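Polyketide synthase/nonribosomal peptide synthetase hybrid RzxB (Pseudomonas fluorescens, PDB 5IL6) probably dehydrates beta-hydroxyacyl intermediates of a growing polyketide chain, through its dehydratase domain, during assembly of the macrolide rhizoxin. Local coordinates at residues 26-34 and 96-104; 77-85 and 231-239. All coordinates share one frame; numbering follows the deposited sequence.

Contact 1 of 2, residues 26-34 and 96-104; sequences GLRYLSRFS and NGELFLELS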
ATOM      1  N   GLY A  26     -14.518  12.725  18.085  1.00 31.37           N
ATOM      2  CA  GLY A  26     -13.874  11.429  18.005  1.00 29.66           C
ATOM      3  C   GLY A  26     -12.394  11.525  17.696  1.00 24.16           C
ATOM      4  O   GLY A  26     -11.862  12.621  17.492  1.00 26.22           O
ATOM      5  N   LEU A  27     -11.716  10.381  17.660  1.00 23.03           N
ATOM      6  CA  LEU A  27     -10.295  10.366  17.344  1.00 21.31           C
ATOM      7  C   LEU A  27     -10.075  10.766  15.891  1.00 22.32           C
ATOM      8  O   LEU A  27     -10.806  10.339  14.992  1.00 23.18           O
ATOM      9  CB  LEU A  27      -9.709   8.980  17.607  1.00 20.54           C
ATOM     10  CG  LEU A  27      -9.754   8.522  19.067  1.00 25.08           C
ATOM     11  CD1 LEU A  27      -9.183   7.123  19.201  1.00 26.35           C
ATOM     12  CD2 LEU A  27      -9.019   9.496  19.989  1.00 23.30           C
ATOM     13  N   ARG A  28      -9.072  11.611  15.666  1.00 22.78           N
ATOM     14  CA  ARG A  28      -8.825  12.151  14.340  1.00 24.54           C
ATOM     15  C   ARG A  28      -7.372  12.588  14.240  1.00 22.36           C
ATOM     16  O   ARG A  28      -6.777  13.037  15.223  1.00 20.87           O
ATOM     17  CB  ARG A  28      -9.765  13.321  14.048  1.00 25.12           C
ATOM     18  CG  ARG A  28      -9.703  13.855  12.630  1.00 27.88           C
ATOM     19  CD  ARG A  28     -10.810  14.866  12.402  1.00 37.06           C
ATOM     20  NE  ARG A  28     -10.854  15.833  13.499  1.00 45.98           N
ATOM     21  CZ  ARG A  28     -10.653  17.142  13.389  1.00 52.59           C
ATOM     22  NH1 ARG A  28     -10.406  17.707  12.214  1.00 52.79           N
ATOM     23  NH2 ARG A  28     -10.715  17.900  14.475  1.00 51.74           N
ATOM     24  N   TYR A  29      -6.825  12.479  13.032  1.00 20.05           N
ATOM     25  CA  TYR A  29      -5.421  12.762  12.779  1.00 20.05           C
ATOM     26  C   TYR A  29      -5.299  13.575  11.498  1.00 20.79           C
ATOM     27  O   TYR A  29      -6.171  13.527  10.627  1.00 19.19           O
ATOM     28  CB  TYR A  29      -4.609  11.463  12.676  1.00 19.65           C
ATOM     29  CG  TYR A  29      -4.860  10.525  13.832  1.00 25.43           C
ATOM     30  CD1 TYR A  29      -5.932   9.641  13.814  1.00 24.92           C
ATOM     31  CD2 TYR A  29      -4.041  10.536  14.951  1.00 25.46           C
ATOM     32  CE1 TYR A  29      -6.175   8.789  14.871  1.00 24.32           C
ATOM     33  CE2 TYR A  29      -4.276   9.686  16.017  1.00 30.53           C
ATOM     34  CZ  TYR A  29      -5.347   8.816  15.969  1.00 25.85           C
ATOM     35  OH  TYR A  29      -5.591   7.965  17.023  1.00 26.87           O
ATOM     36  N   LEU A  30      -4.210  14.332  11.399  1.00 20.90           N
ATOM     37  CA  LEU A  30      -4.010  15.251  10.290  1.00 23.90           C
ATOM     38  C   LEU A  30      -2.555  15.206   9.850  1.00 24.04           C
ATOM     39  O   LEU A  30      -1.649  15.315  10.682  1.00 25.41           O
ATOM     40  CB  LEU A  30      -4.404  16.680  10.689  1.00 30.90           C
ATOM     41  CG  LEU A  30      -3.987  17.826   9.763  1.00 39.05           C
ATOM     42  CD1 LEU A  30      -4.464  17.594   8.337  1.00 37.27           C
ATOM     43  CD2 LEU A  30      -4.531  19.143  10.300  1.00 44.28           C
ATOM     44  N   SER A  31      -2.342  15.021   8.551  1.00 22.61           N
ATOM     45  CA  SER A  31      -1.037  15.185   7.929  1.00 26.06           C
ATOM     46  C   SER A  31      -1.147  16.229   6.827  1.00 27.79           C
ATOM     47  O   SER A  31      -2.120  16.241   6.067  1.00 24.42           O
ATOM     48  CB  SER A  31      -0.520  13.864   7.354  1.00 29.61           C
ATOM     49  OG  SER A  31      -0.594  12.829   8.318  1.00 28.66           O
ATOM     50  N   ARG A  32      -0.156  17.114   6.756  1.00 25.55           N
ATOM     51  CA  ARG A  32      -0.095  18.138   5.720  1.00 24.44           C
ATOM     52  C   ARG A  32       1.133  17.879   4.863  1.00 26.37           C
ATOM     53  O   ARG A  32       2.261  17.893   5.368  1.00 27.84           O
ATOM     54  CB  ARG A  32      -0.046  19.544   6.321  1.00 30.88           C
ATOM     55  CG  ARG A  32      -0.083  20.646   5.266  1.00 48.81           C
ATOM     56  CD  ARG A  32      -0.246  22.034   5.868  1.00 66.19           C
ATOM     57  NE  ARG A  32      -1.428  22.129   6.726  1.00 78.19           N
ATOM     58  CZ  ARG A  32      -1.418  22.037   8.054  1.00 90.24           C
ATOM     59  NH1 ARG A  32      -0.282  21.847   8.713  1.00 93.36           N
ATOM     60  NH2 ARG A  32      -2.554  22.139   8.732  1.00 95.71           N
ATOM     61  N   PHE A  33       0.913  17.641   3.576  1.00 22.33           N
ATOM     62  CA  PHE A  33       1.982  17.344   2.636  1.00 21.80           C
ATOM     63  C   PHE A  33       2.249  18.551   1.748  1.00 23.61           C
ATOM     64  O   PHE A  33       1.336  19.306   1.405  1.00 23.76           O
ATOM     65  CB  PHE A  33       1.625  16.134   1.769  1.00 24.46           C
ATOM     66  CG  PHE A  33       1.314  14.894   2.557  1.00 27.84           C
ATOM     67  CD1 PHE A  33       2.333  14.099   3.051  1.00 29.41           C
ATOM     68  CD2 PHE A  33       0.003  14.526   2.806  1.00 28.65           C
ATOM     69  CE1 PHE A  33       2.050  12.956   3.778  1.00 30.56           C
ATOM     70  CE2 PHE A  33      -0.287  13.386   3.533  1.00 28.64           C
ATOM     71  CZ  PHE A  33       0.738  12.599   4.018  1.00 30.87           C
ATOM     72  N   SER A  34       3.519  18.722   1.374  1.00 26.75           N
ATOM     73  CA  SER A  34       3.913  19.778   0.452  1.00 27.98           C
ATOM     74  C   SER A  34       3.852  19.344  -1.005  1.00 26.66           C
ATOM     75  O   SER A  34       3.779  20.206  -1.892  1.00 27.53           O
ATOM     76  CB  SER A  34       5.336  20.250   0.767  1.00 33.01           C
ATOM     77  OG  SER A  34       6.265  19.190   0.612  1.00 31.67           O
ATOM     78  N   ASN A  96      -4.714  22.437   0.686  1.00 32.09           N
ATOM     79  CA  ASN A  96      -3.531  22.891   1.409  1.00 33.51           C
ATOM     80  C   ASN A  96      -2.658  21.707   1.813  1.00 31.72           C
ATOM     81  O   ASN A  96      -1.894  21.780   2.781  1.00 31.64           O
ATOM     82  CB  ASN A  96      -3.924  23.718   2.635  1.00 42.41           C
ATOM     83  CG  ASN A  96      -2.745  24.416   3.277  1.00 63.27           C
ATOM     84  OD1 ASN A  96      -1.875  24.953   2.592  1.00 70.24           O
ATOM     85  ND2 ASN A  96      -2.708  24.412   4.605  1.00 74.60           N
ATOM     86  N   GLY A  97      -2.766  20.610   1.067  1.00 29.46           N
ATOM     87  CA  GLY A  97      -2.012  19.412   1.371  1.00 26.69           C
ATOM     88  C   GLY A  97      -2.508  18.640   2.569  1.00 25.25           C
ATOM     89  O   GLY A  97      -1.825  17.712   3.012  1.00 22.25           O
ATOM     90  N   GLU A  98      -3.682  18.976   3.098  1.00 22.29           N
ATOM     91  CA  GLU A  98      -4.154  18.418   4.361  1.00 20.22           C
ATOM     92  C   GLU A  98      -4.984  17.168   4.101  1.00 20.05           C
ATOM     93  O   GLU A  98      -5.968  17.209   3.352  1.00 20.71           O
ATOM     94  CB  GLU A  98      -4.974  19.456   5.127  1.00 24.40           C
ATOM     95  CG  GLU A  98      -4.165  20.658   5.584  1.00 26.86           C
ATOM     96  CD  GLU A  98      -5.001  21.676   6.341  1.00 33.94           C
ATOM     97  OE1 GLU A  98      -6.216  21.772   6.075  1.00 37.44           O
ATOM     98  OE2 GLU A  98      -4.440  22.386   7.200  1.00 43.50           O
ATOM     99  N   LEU A  99      -4.589  16.064   4.732  1.00 19.66           N
ATOM    100  CA  LEU A  99      -5.287  14.790   4.636  1.00 18.92           C
ATOM    101  C   LEU A  99      -5.658  14.340   6.043  1.00 20.37           C
ATOM    102  O   LEU A  99      -4.779  14.165   6.893  1.00 22.69           O
ATOM    103  CB  LEU A  99      -4.412  13.743   3.940  1.00 20.98           C
ATOM    104  CG  LEU A  99      -5.078  12.474   3.403  1.00 20.50           C
ATOM    105  CD1 LEU A  99      -6.198  12.799   2.432  1.00 16.20           C
ATOM    106  CD2 LEU A  99      -4.040  11.614   2.718  1.00 24.81           C
ATOM    107  N   PHE A 100      -6.951  14.151   6.280  1.00 17.81           N
ATOM    108  CA  PHE A 100      -7.472  13.780   7.586  1.00 17.88           C
ATOM    109  C   PHE A 100      -7.757  12.285   7.650  1.00 23.41           C
ATOM    110  O   PHE A 100      -8.126  11.665   6.653  1.00 23.88           O
ATOM    111  CB  PHE A 100      -8.756  14.552   7.887  1.00 18.76           C
ATOM    112  CG  PHE A 100      -8.560  16.036   7.984  1.00 23.35           C
ATOM    113  CD1 PHE A 100      -8.569  16.823   6.846  1.00 21.99           C
ATOM    114  CD2 PHE A 100      -8.373  16.644   9.211  1.00 25.99           C
ATOM    115  CE1 PHE A 100      -8.389  18.189   6.928  1.00 25.09           C
ATOM    116  CE2 PHE A 100      -8.195  18.011   9.301  1.00 26.51           C
ATOM    117  CZ  PHE A 100      -8.203  18.783   8.158  1.00 28.75           C
ATOM    118  N   LEU A 101      -7.582  11.712   8.840  1.00 21.67           N
ATOM    119  CA  LEU A 101      -7.944  10.323   9.107  1.00 21.77           C
ATOM    120  C   LEU A 101      -8.821  10.289  10.348  1.00 22.56           C
ATOM    121  O   LEU A 101      -8.403  10.743  11.418  1.00 21.30           O
ATOM    122  CB  LEU A 101      -6.706   9.444   9.306  1.00 19.19           C
ATOM    123  CG  LEU A 101      -6.955   7.935   9.466  1.00 19.10           C
ATOM    124  CD1 LEU A 101      -5.746   7.155   8.977  1.00 22.65           C
ATOM    125  CD2 LEU A 101      -7.270   7.541  10.908  1.00 18.72           C
ATOM    126  N   GLU A 102     -10.033   9.758  10.203  1.00 21.88           N
ATOM    127  CA  GLU A 102     -10.967   9.613  11.312  1.00 24.29           C
ATOM    128  C   GLU A 102     -11.020   8.158  11.749  1.00 23.27           C
ATOM    129  O   GLU A 102     -11.135   7.258  10.912  1.00 22.81           O
ATOM    130  CB  GLU A 102     -12.365  10.094  10.922  1.00 27.36           C
ATOM    131  CG  GLU A 102     -12.573  11.585  11.100  1.00 34.26           C
ATOM    132  CD  GLU A 102     -13.942  12.048  10.626  1.00 40.47           C
ATOM    133  OE1 GLU A 102     -14.828  11.191  10.423  1.00 41.43           O
ATOM    134  OE2 GLU A 102     -14.132  13.270  10.461  1.00 40.87           O
ATOM    135  N   LEU A 103     -10.937   7.937  13.060  1.00 22.33           N
ATOM    136  CA  LEU A 103     -10.917   6.600  13.641  1.00 25.09           C
ATOM    137  C   LEU A 103     -12.022   6.503  14.680  1.00 25.52           C
ATOM    138  O   LEU A 103     -12.062   7.299  15.623  1.00 21.20           O
ATOM    139  CB  LEU A 103      -9.554   6.308  14.274  1.00 31.78           C
ATOM    140  CG  LEU A 103      -9.151   4.850  14.504  1.00 42.66           C
ATOM    141  CD1 LEU A 103      -7.684   4.800  14.895  1.00 50.32           C
ATOM    142  CD2 LEU A 103     -10.004   4.176  15.568  1.00 45.39           C
ATOM    143  N   SER A 104     -12.906   5.523  14.516  1.00 26.06           N
ATOM    144  CA  SER A 104     -13.983   5.278  15.462  1.00 27.18           C
ATOM    145  C   SER A 104     -14.003   3.800  15.823  1.00 28.60           C
ATOM    146  O   SER A 104     -13.367   2.967  15.172  1.00 27.15           O
ATOM    147  CB  SER A 104     -15.341   5.710  14.893  1.00 31.44           C
ATOM    148  OG  SER A 104     -15.644   5.003  13.702  1.00 39.05           O
TER
HETATM  149  O   HOH W   1     -13.193   7.972  17.896  1.00 26.03           O
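Tyr29 and Leu101 lie side by side on the buried face of this antiparallel pair, CD1 of Tyr29 3.8 Å from CD2 of Leu101, while Leu103 CB comes to the edge of the same ring. Bulky apolar groups suit this tightly packed face because helix 53-67 covers it, Met59 and Ala63 meeting Leu101. Ser31 is a small polar exception, its OG bonded to Leu16 O and His18 N. The two strands belong to the first hot-dog unit of the dehydratase, in which a curved antiparallel sheet wraps around a helix. The other face is more open to solvent and mixes charged and apolar groups. There Leu30 CD1 sits over Phe100, 3.9 Å from the ring centroid, in a CH-pi contact. Arg28 runs alongside, NH1 3.7 Å from Phe100 CE2, the two planes 14° apart, while NH2 salt-bridges Asp23. CG of Arg32 is anti to the backbone N (chi1 -176°), and a bend at chi3 brings the guanidinium edge to Glu98 OE2 in a salt bridge, although the modelled closeness of NH2 is doubtful. A methionine replacing Arg32 would probably leave the Glu98 carboxylate without this opposite charge. Gly97 has positive phi, and a CB there would strike Phe33 O.

Contact 2 of 2, residues 77-85 and 231-239; sequences GLVISDLSW and PAGLGQCVL
Trp85 reaches across to Pro231, and its indole can be followed outward from the backbone. CG stands beside the backbone N (chi1 -72°), which turns the ring toward the partner strand. CB lies 3.7 Å from the carbonyl O of Pro231. Farther out, CE3 comes 3.6 Å from Pro231 C, with the Gly233 N near the ring plane at the edge. CZ3 meets Pro231 CB at 3.6 Å, and this methylene covers one face of the six-membered ring as a CH-pi contact. CZ3 also touches Leu234 CB, while CH2 remains close to the proline. The opposite face carries Leu83 CD2, 3.3 Å above the ring plane, so the indole is clamped between a proline and a leucine. Its NE1 makes a weak hydrogen bond to Gly53 O, at the start of helix 53-67.

Both strands turn a corner midway, at Asp82 and Gly235, and the pairing carries on through it, where Asp82 N bonds to Gly235 O at 3.0 Å between the Ile80-Cys237 and Leu83-Leu234 pairs. Asp82 adopts positive phi and sends its carboxylate to Arg131, with Gly235 facing it across the corner. On its other side, strand 230-239 has classic bulges at Ala232-Gly233 and Gly235-Gln236, against Ser282 and Asn279. On the other arm, Val79 and Val238 touch through CG2 methyls 4.1 Å apart, and Ile80 pairs with Cys237 on the face where Ile60 and Gln61 of helix 53-67 pack.

Water bridges Ser81 OG and, weakly, Gln236 NE2. The chemistry, main-chain bonds along both arms with apolar packing around the tryptophan, implies a junction carried largely by backbone pairing and hydrophobic burial, consistent with the seam between the two hot-dog halves of a double hot-dog dehydratase.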
ATOM      1  N   GLY A  77      -1.509  -9.322  15.526  1.00 51.31           N
ATOM      2  CA  GLY A  77      -1.279  -8.587  14.298  1.00 41.93           C
ATOM      3  C   GLY A  77      -2.325  -7.516  14.069  1.00 42.30           C
ATOM      4  O   GLY A  77      -3.466  -7.632  14.525  1.00 41.42           O
ATOM      5  N   LEU A  78      -1.916  -6.458  13.376  1.00 43.93           N
ATOM      6  CA  LEU A  78      -2.829  -5.404  12.962  1.00 43.80           C
ATOM      7  C   LEU A  78      -3.498  -5.829  11.661  1.00 38.05           C
ATOM      8  O   LEU A  78      -2.817  -6.085  10.660  1.00 39.91           O
ATOM      9  CB  LEU A  78      -2.063  -4.093  12.780  1.00 50.55           C
ATOM     10  CG  LEU A  78      -2.728  -2.759  13.135  1.00 58.09           C
ATOM     11  CD1 LEU A  78      -3.563  -2.827  14.409  1.00 61.33           C
ATOM     12  CD2 LEU A  78      -1.640  -1.706  13.286  1.00 60.64           C
ATOM     13  N   VAL A  79      -4.825  -5.916  11.674  1.00 32.04           N
ATOM     14  CA  VAL A  79      -5.592  -6.393  10.530  1.00 31.07           C
ATOM     15  C   VAL A  79      -6.438  -5.241  10.011  1.00 27.69           C
ATOM     16  O   VAL A  79      -7.208  -4.634  10.767  1.00 28.66           O
ATOM     17  CB  VAL A  79      -6.475  -7.598  10.892  1.00 30.46           C
ATOM     18  CG1 VAL A  79      -7.260  -8.070   9.670  1.00 30.63           C
ATOM     19  CG2 VAL A  79      -5.629  -8.734  11.460  1.00 32.65           C
ATOM     20  N   ILE A  80      -6.283  -4.934   8.728  1.00 23.31           N
ATOM     21  CA  ILE A  80      -7.126  -3.979   8.023  1.00 25.07           C
ATOM     22  C   ILE A  80      -7.957  -4.770   7.025  1.00 26.97           C
ATOM     23  O   ILE A  80      -7.420  -5.603   6.287  1.00 23.88           O
ATOM     24  CB  ILE A  80      -6.286  -2.894   7.325  1.00 26.09           C
ATOM     25  CG1 ILE A  80      -5.469  -2.114   8.363  1.00 26.53           C
ATOM     26  CG2 ILE A  80      -7.179  -1.957   6.517  1.00 27.40           C
ATOM     27  CD1 ILE A  80      -4.395  -1.226   7.761  1.00 25.10           C
ATOM     28  N   SER A  81      -9.266  -4.527   7.015  1.00 24.93           N
ATOM     29  CA  SER A  81     -10.197  -5.342   6.251  1.00 27.79           C
ATOM     30  C   SER A  81     -11.133  -4.464   5.434  1.00 28.28           C
ATOM     31  O   SER A  81     -11.489  -3.354   5.842  1.00 25.45           O
ATOM     32  CB  SER A  81     -11.026  -6.245   7.172  1.00 28.96           C
ATOM     33  OG  SER A  81     -10.199  -7.147   7.885  1.00 33.64           O
ATOM     34  N   ASP A  82     -11.530  -4.985   4.274  1.00 27.86           N
ATOM     35  CA  ASP A  82     -12.523  -4.347   3.413  1.00 26.26           C
ATOM     36  C   ASP A  82     -12.164  -2.888   3.152  1.00 23.12           C
ATOM     37  O   ASP A  82     -12.969  -1.973   3.339  1.00 20.89           O
ATOM     38  CB  ASP A  82     -13.921  -4.468   4.014  1.00 30.11           C
ATOM     39  CG  ASP A  82     -14.391  -5.901   4.098  1.00 41.23           C
ATOM     40  OD1 ASP A  82     -13.814  -6.757   3.395  1.00 37.30           O
ATOM     41  OD2 ASP A  82     -15.340  -6.173   4.862  1.00 48.22           O
ATOM     42  N   LEU A  83     -10.932  -2.680   2.711  1.00 21.90           N
ATOM     43  CA  LEU A  83     -10.457  -1.354   2.357  1.00 21.52           C
ATOM     44  C   LEU A  83     -10.841  -1.049   0.919  1.00 21.67           C
ATOM     45  O   LEU A  83     -10.807  -1.926   0.053  1.00 19.49           O
ATOM     46  CB  LEU A  83      -8.942  -1.261   2.539  1.00 19.18           C
ATOM     47  CG  LEU A  83      -8.241   0.052   2.172  1.00 22.51           C
ATOM     48  CD1 LEU A  83      -6.974   0.188   2.997  1.00 27.02           C
ATOM     49  CD2 LEU A  83      -7.897   0.136   0.687  1.00 24.95           C
ATOM     50  N   SER A  84     -11.222   0.198   0.674  1.00 21.05           N
ATOM     51  CA  SER A  84     -11.487   0.672  -0.673  1.00 23.66           C
ATOM     52  C   SER A  84     -10.798   2.012  -0.872  1.00 23.27           C
ATOM     53  O   SER A  84     -10.841   2.877   0.005  1.00 22.29           O
ATOM     54  CB  SER A  84     -12.993   0.811  -0.930  1.00 29.24           C
ATOM     55  OG  SER A  84     -13.628   1.464   0.151  1.00 37.07           O
ATOM     56  N   TRP A  85     -10.153   2.166  -2.023  1.00 24.19           N
ATOM     57  CA  TRP A  85      -9.609   3.444  -2.453  1.00 23.99           C
ATOM     58  C   TRP A  85     -10.626   4.112  -3.361  1.00 23.35           C
ATOM     59  O   TRP A  85     -11.145   3.482  -4.287  1.00 24.97           O
ATOM     60  CB  TRP A  85      -8.287   3.272  -3.203  1.00 22.90           C
ATOM     61  CG  TRP A  85      -7.115   2.891  -2.359  1.00 22.90           C
ATOM     62  CD1 TRP A  85      -6.340   3.726  -1.609  1.00 26.35           C
ATOM     63  CD2 TRP A  85      -6.564   1.579  -2.198  1.00 20.87           C
ATOM     64  NE1 TRP A  85      -5.344   3.015  -0.985  1.00 25.50           N
ATOM     65  CE2 TRP A  85      -5.459   1.694  -1.331  1.00 23.96           C
ATOM     66  CE3 TRP A  85      -6.898   0.318  -2.702  1.00 22.30           C
ATOM     67  CZ2 TRP A  85      -4.690   0.595  -0.953  1.00 24.52           C
ATOM     68  CZ3 TRP A  85      -6.133  -0.771  -2.325  1.00 29.90           C
ATOM     69  CH2 TRP A  85      -5.041  -0.625  -1.459  1.00 26.12           C
ATOM     70  N   PRO A 231      -4.926   0.282  -7.798  1.00 28.77           N
ATOM     71  CA  PRO A 231      -5.579  -0.440  -6.700  1.00 28.85           C
ATOM     72  C   PRO A 231      -6.890   0.232  -6.325  1.00 25.89           C
ATOM     73  O   PRO A 231      -6.957   1.452  -6.163  1.00 25.24           O
ATOM     74  CB  PRO A 231      -4.551  -0.366  -5.564  1.00 29.31           C
ATOM     75  CG  PRO A 231      -3.247  -0.139  -6.252  1.00 32.98           C
ATOM     76  CD  PRO A 231      -3.575   0.730  -7.424  1.00 28.13           C
ATOM     77  N   ALA A 232      -7.940  -0.574  -6.211  1.00 23.31           N
ATOM     78  CA  ALA A 232      -9.270  -0.086  -5.880  1.00 27.08           C
ATOM     79  C   ALA A 232      -9.836  -0.687  -4.607  1.00 26.23           C
ATOM     80  O   ALA A 232     -10.611  -0.019  -3.921  1.00 22.85           O
ATOM     81  CB  ALA A 232     -10.244  -0.371  -7.034  1.00 28.97           C
ATOM     82  N   GLY A 233      -9.469  -1.919  -4.272  1.00 24.63           N
ATOM     83  CA  GLY A 233      -9.962  -2.551  -3.064  1.00 25.27           C
ATOM     84  C   GLY A 233      -8.950  -3.540  -2.534  1.00 23.04           C
ATOM     85  O   GLY A 233      -8.078  -4.027  -3.263  1.00 23.95           O
ATOM     86  N   LEU A 234      -9.077  -3.836  -1.243  1.00 21.00           N
ATOM     87  CA  LEU A 234      -8.205  -4.793  -0.579  1.00 24.52           C
ATOM     88  C   LEU A 234      -9.016  -5.561   0.453  1.00 26.89           C
ATOM     89  O   LEU A 234      -9.592  -4.959   1.364  1.00 25.80           O
ATOM     90  CB  LEU A 234      -7.016  -4.087   0.080  1.00 27.35           C
ATOM     91  CG  LEU A 234      -6.047  -4.967   0.868  1.00 32.85           C
ATOM     92  CD1 LEU A 234      -5.627  -6.195   0.078  1.00 31.10           C
ATOM     93  CD2 LEU A 234      -4.828  -4.157   1.267  1.00 35.74           C
ATOM     94  N   GLY A 235      -9.056  -6.886   0.304  1.00 25.25           N
ATOM     95  CA  GLY A 235      -9.811  -7.707   1.237  1.00 24.98           C
ATOM     96  C   GLY A 235      -9.232  -7.678   2.639  1.00 24.36           C
ATOM     97  O   GLY A 235      -9.958  -7.502   3.621  1.00 24.61           O
ATOM     98  N   GLN A 236      -7.916  -7.843   2.751  1.00 23.16           N
ATOM     99  CA  GLN A 236      -7.245  -7.801   4.041  1.00 31.05           C
ATOM    100  C   GLN A 236      -5.799  -7.370   3.864  1.00 30.02           C
ATOM    101  O   GLN A 236      -5.150  -7.732   2.881  1.00 24.98           O
ATOM    102  CB  GLN A 236      -7.236  -9.167   4.735  1.00 46.57           C
ATOM    103  CG  GLN A 236      -8.576  -9.726   5.140  1.00 65.12           C
ATOM    104  CD  GLN A 236      -8.426 -11.061   5.844  1.00 80.27           C
ATOM    105  OE1 GLN A 236      -8.057 -12.060   5.228  1.00 83.06           O
ATOM    106  NE2 GLN A 236      -8.691 -11.080   7.145  1.00 87.08           N
ATOM    107  N   CYS A 237      -5.303  -6.604   4.832  1.00 28.83           N
ATOM    108  CA  CYS A 237      -3.875  -6.340   4.979  1.00 28.97           C
ATOM    109  C   CYS A 237      -3.509  -6.691   6.411  1.00 28.76           C
ATOM    110  O   CYS A 237      -3.984  -6.045   7.351  1.00 28.21           O
ATOM    111  CB  CYS A 237      -3.520  -4.888   4.671  1.00 30.04           C
ATOM    112  SG  CYS A 237      -1.748  -4.560   4.821  1.00 33.26           S
ATOM    113  N   VAL A 238      -2.678  -7.713   6.582  1.00 26.43           N
ATOM    114  CA  VAL A 238      -2.278  -8.190   7.901  1.00 26.97           C
ATOM    115  C   VAL A 238      -0.814  -7.843   8.106  1.00 29.80           C
ATOM    116  O   VAL A 238       0.040  -8.213   7.291  1.00 28.66           O
ATOM    117  CB  VAL A 238      -2.516  -9.698   8.058  1.00 31.09           C
ATOM    118  CG1 VAL A 238      -2.026 -10.166   9.419  1.00 35.23           C
ATOM    119  CG2 VAL A 238      -3.993 -10.025   7.879  1.00 32.53           C
ATOM    120  N   LEU A 239      -0.526  -7.124   9.187  1.00 28.51           N
ATOM    121  CA  LEU A 239       0.838  -6.764   9.554  1.00 35.34           C
ATOM    122  C   LEU A 239       1.264  -7.650  10.721  1.00 34.93           C
ATOM    123  O   LEU A 239       0.823  -7.448  11.858  1.00 29.84           O
ATOM    124  CB  LEU A 239       0.929  -5.284   9.914  1.00 46.04           C
ATOM    125  CG  LEU A 239       2.318  -4.755  10.270  1.00 56.64           C
ATOM    126  CD1 LEU A 239       3.265  -4.861   9.081  1.00 54.53           C
ATOM    127  CD2 LEU A 239       2.224  -3.315  10.752  1.00 64.79           C
TER
HETATM  128  O   HOH W   2     -11.007  -9.503   7.764  1.00 53.75           O
HETATM  129  O   HOH W   3     -12.875   1.587  -4.882  1.00 49.72           O

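Overall arrangement
Along the chain the two contacts alternate: 26-34, then 77-85, then 96-104, and much later 231-239. Their centres are 19 Å apart and their nearest atoms about 9 Å, so they do not touch. Strands 110-118 and 124-135 fill the interval, giving the order 27-32, 98-105, 110-118, 124-135, 77-85, 230-239. Contact 1 lies in the outer part of the first hot-dog unit, whereas contact 2, nearer the centre of the chain, pairs that unit with a strand of the second. Helix 53-67 packs against both contacts, linking the flank of the unit to the seam, as suits a double hot-dog fold built within one chain.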